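Local structure of putative cell filamentation protein (Bartonella quintana, 4N67) at residues Val105-Gly110 with Glu194-Asn199; Asn129-Ser134 with Gln172-Lys177; Phe74-Val79 with Pro154-Asn159. The protein is a putative VirB-translocated Bep effector whose N-terminal Fic domain binds ADP and may transfer AMP from ATP to target proteins. The protein carries 2 engineered substitutions. All blocks are in the same frame, centred on the assembly; numbering follows the deposited sequence.

Overall arrangement
The three contacts show how a mostly helical Fic domain is closed by pairings of loops with distant loops, helices and a strand. From the N terminus, residues 74-79 follow helix 59-70 and join residues 154-159 in contact 3, closing a loop that contains helix 112-126 and helix 135-152. Contact 1 opens within that loop at residues 105-110 and ends at residues 194-199 on helix 185-198, so the two cross. Contact 2 ties the loop at 129-134 to the helix-to-strand junction at 172-177; it also crosses contact 3 but lies wholly within the chain span of contact 1. Contacts 1 and 3 hold opposite ends of ADP, base and beta-phosphate, with centres 19 Å apart. Contact 2 lies 27 Å, centre to centre, from each.

Contact 1. Residues Val105-Gly110 with Glu194-Asn199; sequences VPFAVG and EAMQHN. With ADP (adenosine-5'-diphosphate), chain B.
Val-105 and Gln-197 form a reciprocal pair of amide-to-backbone hydrogen bonds beside the adenine of ADP, joining the loop before helix 112-126 to the last turns of helix 185-198 at the surface of the Fic domain. Val-105 N donates to Gln-197 OE1 at 3.1 Å, in the carbonyl plane and on a lone pair. In return, Gln-197 NE2 donates to Val-105 O at 3.0 Å, which lies close to the plane of the glutamine amide. The bend of Gln-197 at chi2 (-58°) lays the amide alongside Val-105, the two side chains running past each other in opposite directions.

The residue before it, Met-196, crosses the side chain of Phe-107 at about a right angle in a Met-aromatic contact. Met-196 SD lies 4.8 Å from the centroid of the Phe-107 ring, obliquely to it, and 3.6 Å from ADP C2. Met-196 CE reaches Pro-106 O at 3.3 Å and also meets Val-105 O. Gln-197 also reads the base directly: with one N-H of Gln-197 NE2 engaged by Val-105 O, the other points nearly straight (173°) at ADP N1, at a rather long 3.3 Å.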
loop_
_atom_site.group_PDB
_atom_site.type_symbol
_atom_site.label_atom_id
_atom_site.label_comp_id
_atom_site.label_asym_id
_atom_site.label_seq_id
_atom_site.Cartn_x
_atom_site.Cartn_y
_atom_site.Cartn_z
ATOM N N VAL A 105 11.075 15.123 -3.085
ATOM C CA VAL A 105 11.567 13.854 -2.538
ATOM C C VAL A 105 10.873 12.698 -3.260
ATOM O O VAL A 105 9.657 12.604 -3.269
ATOM C CB VAL A 105 11.352 13.766 -1.020
ATOM C CG1 VAL A 105 11.898 12.460 -0.490
ATOM C CG2 VAL A 105 12.048 14.925 -0.320
ATOM N N PRO A 106 11.664 11.838 -3.927
ATOM C CA PRO A 106 11.091 10.729 -4.652
ATOM C C PRO A 106 10.839 9.505 -3.760
ATOM O O PRO A 106 11.309 9.434 -2.617
ATOM C CB PRO A 106 12.179 10.404 -5.677
ATOM C CG PRO A 106 13.443 10.684 -4.944
ATOM C CD PRO A 106 13.133 11.904 -4.111
ATOM N N PHE A 107 10.101 8.561 -4.317
ATOM C CA PHE A 107 9.967 7.227 -3.720
ATOM C C PHE A 107 11.252 6.433 -3.944
ATOM O O PHE A 107 12.169 6.870 -4.651
ATOM C CB PHE A 107 8.772 6.500 -4.357
ATOM C CG PHE A 107 7.442 7.182 -4.114
ATOM C CD1 PHE A 107 6.940 7.310 -2.831
ATOM C CD2 PHE A 107 6.691 7.672 -5.166
ATOM C CE1 PHE A 107 5.726 7.925 -2.593
ATOM C CE2 PHE A 107 5.467 8.273 -4.929
ATOM C CZ PHE A 107 4.984 8.399 -3.649
ATOM N N ALA A 108 11.300 5.242 -3.360
ATOM C CA ALA A 108 12.409 4.302 -3.570
ATOM C C ALA A 108 12.638 4.091 -5.056
ATOM O O ALA A 108 11.694 3.981 -5.842
ATOM C CB ALA A 108 12.087 2.972 -2.882
ATOM N N VAL A 109 13.919 4.063 -5.434
ATOM C CA VAL A 109 14.314 3.855 -6.811
ATOM C C VAL A 109 14.891 2.464 -7.023
ATOM O O VAL A 109 15.789 2.069 -6.291
ATOM C CB VAL A 109 15.373 4.891 -7.199
ATOM C CG1 VAL A 109 15.780 4.725 -8.632
ATOM C CG2 VAL A 109 14.848 6.286 -6.940
ATOM N N GLY A 110 14.345 1.765 -8.011
ATOM C CA GLY A 110 14.854 0.456 -8.478
ATOM C C GLY A 110 14.978 -0.541 -7.354
ATOM O O GLY A 110 14.001 -0.833 -6.696
ATOM N N GLU A 194 3.797 15.121 5.007
ATOM C CA GLU A 194 4.594 15.585 6.124
ATOM C C GLU A 194 5.735 14.639 6.443
ATOM O O GLU A 194 6.870 15.073 6.667
ATOM C CB GLU A 194 3.716 15.790 7.365
ATOM C CG GLU A 194 2.934 17.103 7.370
ATOM C CD GLU A 194 3.851 18.304 7.281
ATOM O OE1 GLU A 194 4.802 18.403 8.086
ATOM O OE2 GLU A 194 3.644 19.109 6.359
ATOM N N ALA A 195 5.448 13.327 6.471
ATOM C CA ALA A 195 6.482 12.373 6.823
ATOM C C ALA A 195 7.580 12.300 5.764
ATOM O O ALA A 195 8.754 12.365 6.082
ATOM C CB ALA A 195 5.885 10.985 7.078
ATOM N N MET A 196 7.197 12.182 4.509
ATOM C CA MET A 196 8.192 11.906 3.472
ATOM C C MET A 196 8.863 13.151 2.873
ATOM O O MET A 196 10.051 13.121 2.529
ATOM C CB MET A 196 7.581 11.103 2.347
ATOM C CG MET A 196 8.648 10.452 1.483
ATOM S SD MET A 196 8.038 9.306 0.257
ATOM C CE MET A 196 8.357 10.197 -1.264
ATOM N N GLN A 197 8.095 14.219 2.737
ATOM C CA GLN A 197 8.587 15.453 2.101
ATOM C C GLN A 197 9.201 16.387 3.126
ATOM O O GLN A 197 10.147 17.127 2.808
ATOM C CB GLN A 197 7.441 16.155 1.377
ATOM C CG GLN A 197 6.807 15.359 0.268
ATOM C CD GLN A 197 7.804 14.958 -0.813
ATOM O OE1 GLN A 197 8.734 15.697 -1.126
ATOM N NE2 GLN A 197 7.591 13.784 -1.401
ATOM N N HIS A 198 8.684 16.356 4.360
ATOM C CA HIS A 198 9.070 17.348 5.385
ATOM C C HIS A 198 9.675 16.774 6.655
ATOM O O HIS A 198 9.937 17.521 7.611
ATOM C CB HIS A 198 7.874 18.238 5.721
ATOM C CG HIS A 198 7.251 18.866 4.521
ATOM N ND1 HIS A 198 7.992 19.454 3.518
ATOM C CD2 HIS A 198 5.956 19.002 4.155
ATOM C CE1 HIS A 198 7.181 19.927 2.588
ATOM N NE2 HIS A 198 5.938 19.669 2.953
ATOM N N ASN A 199 9.942 15.468 6.653
ATOM C CA ASN A 199 10.630 14.803 7.759
ATOM C C ASN A 199 9.900 15.060 9.069
ATOM O O ASN A 199 10.520 15.351 10.097
ATOM C CB ASN A 199 12.080 15.293 7.849
ATOM C CG ASN A 199 12.937 14.419 8.747
ATOM O OD1 ASN A 199 12.807 13.192 8.749
ATOM N ND2 ASN A 199 13.818 15.047 9.520
HETATM P PB ADP B . -1.021 5.256 -6.159
HETATM O O1B ADP B . -0.317 6.114 -7.223
HETATM O O2B ADP B . -0.084 4.232 -5.621
HETATM O O3B ADP B . -2.344 4.643 -6.624
HETATM P PA ADP B . -1.970 6.541 -3.690
HETATM O O1A ADP B . -3.033 7.649 -3.640
HETATM O O2A ADP B . -2.447 5.139 -3.393
HETATM O O3A ADP B . -1.290 6.506 -5.184
HETATM O "O5'" ADP B . -0.775 6.997 -2.749
HETATM C "C5'" ADP B . 0.191 6.064 -2.249
HETATM C "C4'" ADP B . 0.666 6.564 -0.889
HETATM O "O4'" ADP B . 1.506 7.723 -1.072
HETATM C "C3'" ADP B . -0.479 6.958 0.039
HETATM O "O3'" ADP B . -0.252 6.445 1.367
HETATM C "C2'" ADP B . -0.432 8.475 0.025
HETATM O "O2'" ADP B . -0.940 9.098 1.212
HETATM C "C1'" ADP B . 1.035 8.734 -0.157
HETATM N N9 ADP B . 1.373 10.060 -0.712
HETATM C C8 ADP B . 0.606 10.904 -1.431
HETATM N N7 ADP B . 1.352 11.989 -1.747
HETATM C C5 ADP B . 2.584 11.846 -1.243
HETATM C C6 ADP B . 3.835 12.614 -1.205
HETATM N N6 ADP B . 3.863 13.821 -1.847
HETATM N N1 ADP B . 4.912 12.115 -0.577
HETATM C C2 ADP B . 4.840 10.900 0.036
HETATM N N3 ADP B . 3.712 10.155 0.043
HETATM C C4 ADP B . 2.593 10.553 -0.561
#

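Contact 2. Residues Asn129-Ser134 with Gln172-Lys177; sequences NLQGLS and QAAGYK
Tyr-176 and Leu-133 make the direct hydrogen bond of this contact, which joins the loop between helices 112-126 and 135-152 to the junction of helix 164-174 with strand 176-178, away from the ADP-binding contacts of the Fic domain. Tyr-176 OH donates to Leu-133 O at 2.9 Å. The acceptor lies at the edge of the ring, near its plane, whereas the hydroxyl stands 34° off the plane of the carbonyl. With CG anti to its carbonyl carbon (chi1 -72°), the tyrosine is aimed across the gap between the segments.

Water supplies a second set of bonds, and both molecules converge on Ala-174 O. Water 2 donates to Ala-174 O at 2.6 Å and accepts from Gly-132 N at 3.0 Å. Water 1 donates to Leu-130 O at 2.7 Å and accepts from Leu-133 N, while its bond to Ala-174 O is long and weak. Ala-174 O, in the residue before Gly-175, is thereby engaged through solvent by the backbone of the facing loop.

Van der Waals contact is modest. The methyl CB of Ala-174 rests against two backbone carbonyls, the nearer being Leu-130 O at 3.7 Å, and the extended chain of Gln-131 passes with CG 4.1 Å from Ala-174 CA.

The chain passes from helix 164-174 into strand 176-178 through Gly-175, whose positive phi belongs to a Schellman motif, and Ser-134 OG, at the N-cap of helix 135-152, is hydrogen-bonded to Glu-137 N. Phe-138 of that helix stacks on the Tyr-176 ring and touches Leu-130 and Ala-174, while strand 212-214 lines the tyrosine through Thr-212 and Pro-214.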
loop_
_atom_site.group_PDB
_atom_site.type_symbol
_atom_site.label_atom_id
_atom_site.label_comp_id
_atom_site.label_asym_id
_atom_site.label_seq_id
_atom_site.Cartn_x
_atom_site.Cartn_y
_atom_site.Cartn_z
ATOM N N ASN A 129 5.761 -8.660 15.067
ATOM C CA ASN A 129 4.617 -8.101 14.339
ATOM C C ASN A 129 3.821 -7.093 15.139
ATOM O O ASN A 129 2.593 -7.003 14.995
ATOM C CB ASN A 129 3.706 -9.213 13.838
ATOM C CG ASN A 129 4.387 -10.069 12.812
ATOM O OD1 ASN A 129 5.264 -9.594 12.063
ATOM N ND2 ASN A 129 4.012 -11.346 12.779
ATOM N N LEU A 130 4.528 -6.318 15.956
ATOM C CA LEU A 130 3.932 -5.303 16.818
ATOM C C LEU A 130 2.970 -5.817 17.879
ATOM O O LEU A 130 2.195 -5.036 18.409
ATOM C CB LEU A 130 3.255 -4.210 15.975
ATOM C CG LEU A 130 4.062 -3.605 14.822
ATOM C CD1 LEU A 130 3.333 -2.387 14.248
ATOM C CD2 LEU A 130 5.474 -3.241 15.282
ATOM N N GLN A 131 3.056 -7.101 18.232
ATOM C CA GLN A 131 2.298 -7.635 19.355
ATOM C C GLN A 131 2.869 -7.174 20.698
ATOM O O GLN A 131 4.035 -6.784 20.803
ATOM C CB GLN A 131 2.309 -9.161 19.318
ATOM C CG GLN A 131 1.631 -9.763 18.113
ATOM C CD GLN A 131 1.660 -11.280 18.124
ATOM O OE1 GLN A 131 2.076 -11.895 17.151
ATOM N NE2 GLN A 131 1.216 -11.886 19.219
ATOM N N GLY A 132 2.031 -7.169 21.734
ATOM C CA GLY A 132 2.487 -6.861 23.062
ATOM C C GLY A 132 2.790 -5.409 23.338
ATOM O O GLY A 132 3.556 -5.073 24.239
ATOM N N LEU A 133 2.205 -4.513 22.557
ATOM C CA LEU A 133 2.403 -3.091 22.756
ATOM C C LEU A 133 1.217 -2.424 23.422
ATOM O O LEU A 133 0.057 -2.862 23.288
ATOM C CB LEU A 133 2.677 -2.387 21.419
ATOM C CG LEU A 133 3.882 -2.899 20.628
ATOM C CD1 LEU A 133 4.027 -2.171 19.314
ATOM C CD2 LEU A 133 5.147 -2.714 21.457
ATOM N N SER A 134 1.514 -1.320 24.088
ATOM C CA SER A 134 0.503 -0.417 24.565
ATOM C C SER A 134 -0.157 0.224 23.354
ATOM O O SER A 134 0.397 0.233 22.234
ATOM C CB SER A 134 1.096 0.668 25.468
ATOM O OG SER A 134 1.800 1.653 24.717
ATOM N N GLN A 172 -4.908 -6.305 13.141
ATOM C CA GLN A 172 -5.793 -7.373 13.552
ATOM C C GLN A 172 -5.029 -8.483 14.250
ATOM O O GLN A 172 -5.444 -8.971 15.313
ATOM C CB GLN A 172 -6.564 -7.922 12.363
ATOM C CG GLN A 172 -7.558 -9.031 12.707
ATOM C CD GLN A 172 -8.217 -9.609 11.468
ATOM O OE1 GLN A 172 -8.013 -9.129 10.344
ATOM N NE2 GLN A 172 -8.997 -10.664 11.657
ATOM N N ALA A 173 -3.888 -8.847 13.699
ATOM C CA ALA A 173 -3.111 -9.900 14.314
ATOM C C ALA A 173 -2.462 -9.453 15.641
ATOM O O ALA A 173 -2.107 -10.310 16.464
ATOM C CB ALA A 173 -2.077 -10.420 13.344
ATOM N N ALA A 174 -2.315 -8.144 15.853
ATOM C CA ALA A 174 -1.703 -7.571 17.069
ATOM C C ALA A 174 -2.740 -7.213 18.105
ATOM O O ALA A 174 -2.349 -6.709 19.176
ATOM C CB ALA A 174 -0.890 -6.341 16.729
ATOM N N GLY A 175 -4.020 -7.448 17.793
ATOM C CA GLY A 175 -5.135 -7.126 18.703
ATOM C C GLY A 175 -5.720 -5.727 18.572
ATOM O O GLY A 175 -6.448 -5.281 19.448
ATOM N N TYR A 176 -5.456 -5.044 17.474
ATOM C CA TYR A 176 -5.971 -3.673 17.279
ATOM C C TYR A 176 -6.765 -3.549 15.987
ATOM O O TYR A 176 -6.370 -4.102 14.939
ATOM C CB TYR A 176 -4.804 -2.700 17.247
ATOM C CG TYR A 176 -4.154 -2.481 18.589
ATOM C CD1 TYR A 176 -4.727 -1.620 19.501
ATOM C CD2 TYR A 176 -2.974 -3.160 18.978
ATOM C CE1 TYR A 176 -4.179 -1.404 20.745
ATOM C CE2 TYR A 176 -2.424 -2.944 20.227
ATOM C CZ TYR A 176 -3.022 -2.065 21.113
ATOM O OH TYR A 176 -2.507 -1.832 22.393
ATOM N N LYS A 177 -7.881 -2.822 16.043
ATOM C CA LYS A 177 -8.669 -2.521 14.872
ATOM C C LYS A 177 -8.189 -1.181 14.338
ATOM O O LYS A 177 -8.247 -0.198 15.041
ATOM C CB LYS A 177 -10.170 -2.425 15.191
ATOM C CG LYS A 177 -10.958 -2.063 13.946
ATOM C CD LYS A 177 -12.457 -2.209 14.068
ATOM C CE LYS A 177 -13.115 -1.825 12.752
ATOM N NZ LYS A 177 -12.579 -2.562 11.584
HETATM O O HOH W 1 0.268 -4.856 20.333
HETATM O O HOH W 2 -0.943 -7.607 21.220
#

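Contact 3. Residues Phe74-Val79 with Pro154-Asn159; sequences FEWAGV and PFRKGN. With ADP (adenosine-5'-diphosphate), chain B.
Trp-76 packs against Arg-156 and Lys-157 where the loop after helix 59-70 meets the Fic signature loop, the HPFxxGN stretch that begins at His-153 and holds the beta-phosphate of ADP. No direct hydrogen bond joins the two segments; CH-pi and van der Waals contacts of the aromatic rings, with one water, connect them.

The aromatic part is layered. Arg-156 CB lies over one face of the indole in a CH-pi contact, 4.1 Å from the centroid of the six-membered ring of Trp-76, and Phe-74 CB covers the opposite face. The indole takes up this place with its CG between the backbone N and the carbonyl carbon (chi1 47°). Trp-76 CH2 also approaches Lys-157 N at 3.7 Å. A little apart, the ring of Phe-155 presents its edge to the turn that closes at Val-79, with CD1 3.4 Å from Val-79 O, while His-66 of helix 59-70 stacks on that ring.

Water 3 links the backbones, donating to Val-79 O at 2.7 Å and accepting from Arg-156 N at 2.8 Å.

Within the signature loop, the amide of Asn-159 ties the backbone to itself. Phe-155 N donates to Asn-159 OD1 on a lone pair in the carbonyl plane, and Asn-159 ND2 returns a nearly straight bond (177°) to Phe-155 O, from above that carbonyl's plane. These two bonds fix the rotation of the amide in the loop that offers its N-H groups to the beta-phosphate. Gly-158 N donates to ADP O3B, whereas ADP O2B is gripped twice by one residue: by Asn-159 N at 2.9 Å and by Asn-159 ND2 at 2.8 Å.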
loop_
_atom_site.group_PDB
_atom_site.type_symbol
_atom_site.label_atom_id
_atom_site.label_comp_id
_atom_site.label_asym_id
_atom_site.label_seq_id
_atom_site.Cartn_x
_atom_site.Cartn_y
_atom_site.Cartn_z
ATOM N N PHE A 74 -5.620 -5.002 -13.484
ATOM C CA PHE A 74 -4.312 -4.907 -14.121
ATOM C C PHE A 74 -3.632 -6.269 -14.264
ATOM O O PHE A 74 -3.602 -7.045 -13.301
ATOM C CB PHE A 74 -3.383 -3.999 -13.307
ATOM C CG PHE A 74 -3.836 -2.584 -13.200
ATOM C CD1 PHE A 74 -4.113 -1.849 -14.346
ATOM C CD2 PHE A 74 -4.009 -1.970 -11.955
ATOM C CE1 PHE A 74 -4.505 -0.522 -14.257
ATOM C CE2 PHE A 74 -4.420 -0.637 -11.869
ATOM C CZ PHE A 74 -4.659 0.080 -13.033
ATOM N N GLU A 75 -3.050 -6.511 -15.452
ATOM C CA GLU A 75 -2.275 -7.749 -15.707
ATOM C C GLU A 75 -1.095 -7.896 -14.750
ATOM O O GLU A 75 -0.737 -9.028 -14.365
ATOM C CB GLU A 75 -1.767 -7.820 -17.142
ATOM C CG GLU A 75 -2.866 -8.047 -18.182
ATOM C CD GLU A 75 -2.314 -8.100 -19.590
ATOM O OE1 GLU A 75 -1.262 -8.738 -19.791
ATOM O OE2 GLU A 75 -2.940 -7.532 -20.493
ATOM N N TRP A 76 -0.536 -6.752 -14.356
ATOM C CA TRP A 76 0.642 -6.715 -13.478
ATOM C C TRP A 76 0.292 -6.650 -12.008
ATOM O O TRP A 76 1.178 -6.379 -11.177
ATOM C CB TRP A 76 1.575 -5.531 -13.854
ATOM C CG TRP A 76 0.851 -4.241 -14.049
ATOM C CD1 TRP A 76 0.344 -3.742 -15.238
ATOM C CD2 TRP A 76 0.496 -3.284 -13.045
ATOM N NE1 TRP A 76 -0.289 -2.559 -15.008
ATOM C CE2 TRP A 76 -0.185 -2.238 -13.684
ATOM C CE3 TRP A 76 0.757 -3.169 -11.675
ATOM C CZ2 TRP A 76 -0.658 -1.129 -12.990
ATOM C CZ3 TRP A 76 0.279 -2.077 -10.997
ATOM C CH2 TRP A 76 -0.439 -1.076 -11.668
ATOM N N ALA A 77 -0.952 -6.921 -11.614
ATOM C CA ALA A 77 -1.283 -6.917 -10.181
ATOM C C ALA A 77 -0.328 -7.868 -9.452
ATOM O O ALA A 77 -0.087 -8.982 -9.892
ATOM C CB ALA A 77 -2.720 -7.347 -9.934
ATOM N N GLY A 78 0.150 -7.407 -8.300
ATOM C CA GLY A 78 1.076 -8.177 -7.471
ATOM C C GLY A 78 2.531 -8.049 -7.865
ATOM O O GLY A 78 3.374 -8.600 -7.180
ATOM N N VAL A 79 2.818 -7.357 -8.955
ATOM C CA VAL A 79 4.198 -7.243 -9.466
ATOM C C VAL A 79 4.720 -5.848 -9.128
ATOM O O VAL A 79 4.057 -4.837 -9.411
ATOM C CB VAL A 79 4.247 -7.487 -10.990
ATOM C CG1 VAL A 79 5.692 -7.457 -11.491
ATOM C CG2 VAL A 79 3.577 -8.793 -11.348
ATOM N N PRO A 154 5.898 0.315 -3.710
ATOM C CA PRO A 154 6.431 -0.738 -4.571
ATOM C C PRO A 154 5.772 -0.972 -5.903
ATOM O O PRO A 154 6.369 -1.638 -6.735
ATOM C CB PRO A 154 6.319 -2.006 -3.707
ATOM C CG PRO A 154 6.167 -1.493 -2.322
ATOM C CD PRO A 154 5.410 -0.227 -2.434
ATOM N N PHE A 155 4.555 -0.460 -6.087
ATOM C CA PHE A 155 3.755 -0.746 -7.276
ATOM C C PHE A 155 3.599 0.465 -8.184
ATOM O O PHE A 155 3.670 1.603 -7.751
ATOM C CB PHE A 155 2.392 -1.324 -6.849
ATOM C CG PHE A 155 2.504 -2.505 -5.908
ATOM C CD1 PHE A 155 2.793 -3.780 -6.399
ATOM C CD2 PHE A 155 2.384 -2.349 -4.547
ATOM C CE1 PHE A 155 2.953 -4.843 -5.543
ATOM C CE2 PHE A 155 2.553 -3.429 -3.696
ATOM C CZ PHE A 155 2.842 -4.671 -4.205
ATOM N N ARG A 156 3.315 0.197 -9.439
ATOM C CA ARG A 156 3.088 1.300 -10.379
ATOM C C ARG A 156 1.878 2.163 -9.969
ATOM O O ARG A 156 1.888 3.388 -10.172
ATOM C CB ARG A 156 2.940 0.748 -11.788
ATOM C CG ARG A 156 2.506 1.762 -12.826
ATOM C CD ARG A 156 3.532 2.879 -13.033
ATOM N NE ARG A 156 3.039 3.839 -14.029
ATOM C CZ ARG A 156 2.094 4.755 -13.814
ATOM N NH1 ARG A 156 1.491 4.866 -12.648
ATOM N NH2 ARG A 156 1.697 5.532 -14.829
ATOM N N LYS A 157 0.855 1.519 -9.417
ATOM C CA LYS A 157 -0.333 2.174 -8.909
ATOM C C LYS A 157 -0.991 1.252 -7.895
ATOM O O LYS A 157 -0.716 0.039 -7.906
ATOM C CB LYS A 157 -1.320 2.462 -10.053
ATOM C CG LYS A 157 -2.434 3.416 -9.695
ATOM C CD LYS A 157 -3.324 3.682 -10.895
ATOM C CE LYS A 157 -4.566 4.458 -10.459
ATOM N NZ LYS A 157 -5.828 3.799 -10.933
ATOM N N GLY A 158 -1.829 1.826 -7.026
ATOM C CA GLY A 158 -2.560 1.033 -6.036
ATOM C C GLY A 158 -1.800 0.866 -4.740
ATOM O O GLY A 158 -2.149 0.019 -3.918
ATOM N N ASN A 159 -0.790 1.687 -4.510
ATOM C CA ASN A 159 -0.003 1.555 -3.286
ATOM C C ASN A 159 -0.812 1.855 -2.010
ATOM O O ASN A 159 -0.734 1.113 -1.042
ATOM C CB ASN A 159 1.224 2.418 -3.322
ATOM C CG ASN A 159 2.195 1.965 -4.388
ATOM O OD1 ASN A 159 2.917 0.995 -4.170
ATOM N ND2 ASN A 159 2.133 2.583 -5.560
HETATM P PB ADP B . -1.021 5.256 -6.159
HETATM O O1B ADP B . -0.317 6.114 -7.223
HETATM O O2B ADP B . -0.084 4.232 -5.621
HETATM O O3B ADP B . -2.344 4.643 -6.624
HETATM P PA ADP B . -1.970 6.541 -3.690
HETATM O O1A ADP B . -3.033 7.649 -3.640
HETATM O O2A ADP B . -2.447 5.139 -3.393
HETATM O O3A ADP B . -1.290 6.506 -5.184
HETATM O "O5'" ADP B . -0.775 6.997 -2.749
HETATM C "C5'" ADP B . 0.191 6.064 -2.249
HETATM C "C4'" ADP B . 0.666 6.564 -0.889
HETATM O "O4'" ADP B . 1.506 7.723 -1.072
HETATM C "C3'" ADP B . -0.479 6.958 0.039
HETATM O "O3'" ADP B . -0.252 6.445 1.367
HETATM C "C2'" ADP B . -0.432 8.475 0.025
HETATM O "O2'" ADP B . -0.940 9.098 1.212
HETATM C "C1'" ADP B . 1.035 8.734 -0.157
HETATM N N9 ADP B . 1.373 10.060 -0.712
HETATM C C8 ADP B . 0.606 10.904 -1.431
HETATM N N7 ADP B . 1.352 11.989 -1.747
HETATM C C5 ADP B . 2.584 11.846 -1.243
HETATM C C6 ADP B . 3.835 12.614 -1.205
HETATM N N6 ADP B . 3.863 13.821 -1.847
HETATM N N1 ADP B . 4.912 12.115 -0.577
HETATM C C2 ADP B . 4.840 10.900 0.036
HETATM N N3 ADP B . 3.712 10.155 0.043
HETATM C C4 ADP B . 2.593 10.553 -0.561
HETATM O O HOH W 3 3.991 -2.369 -10.450
#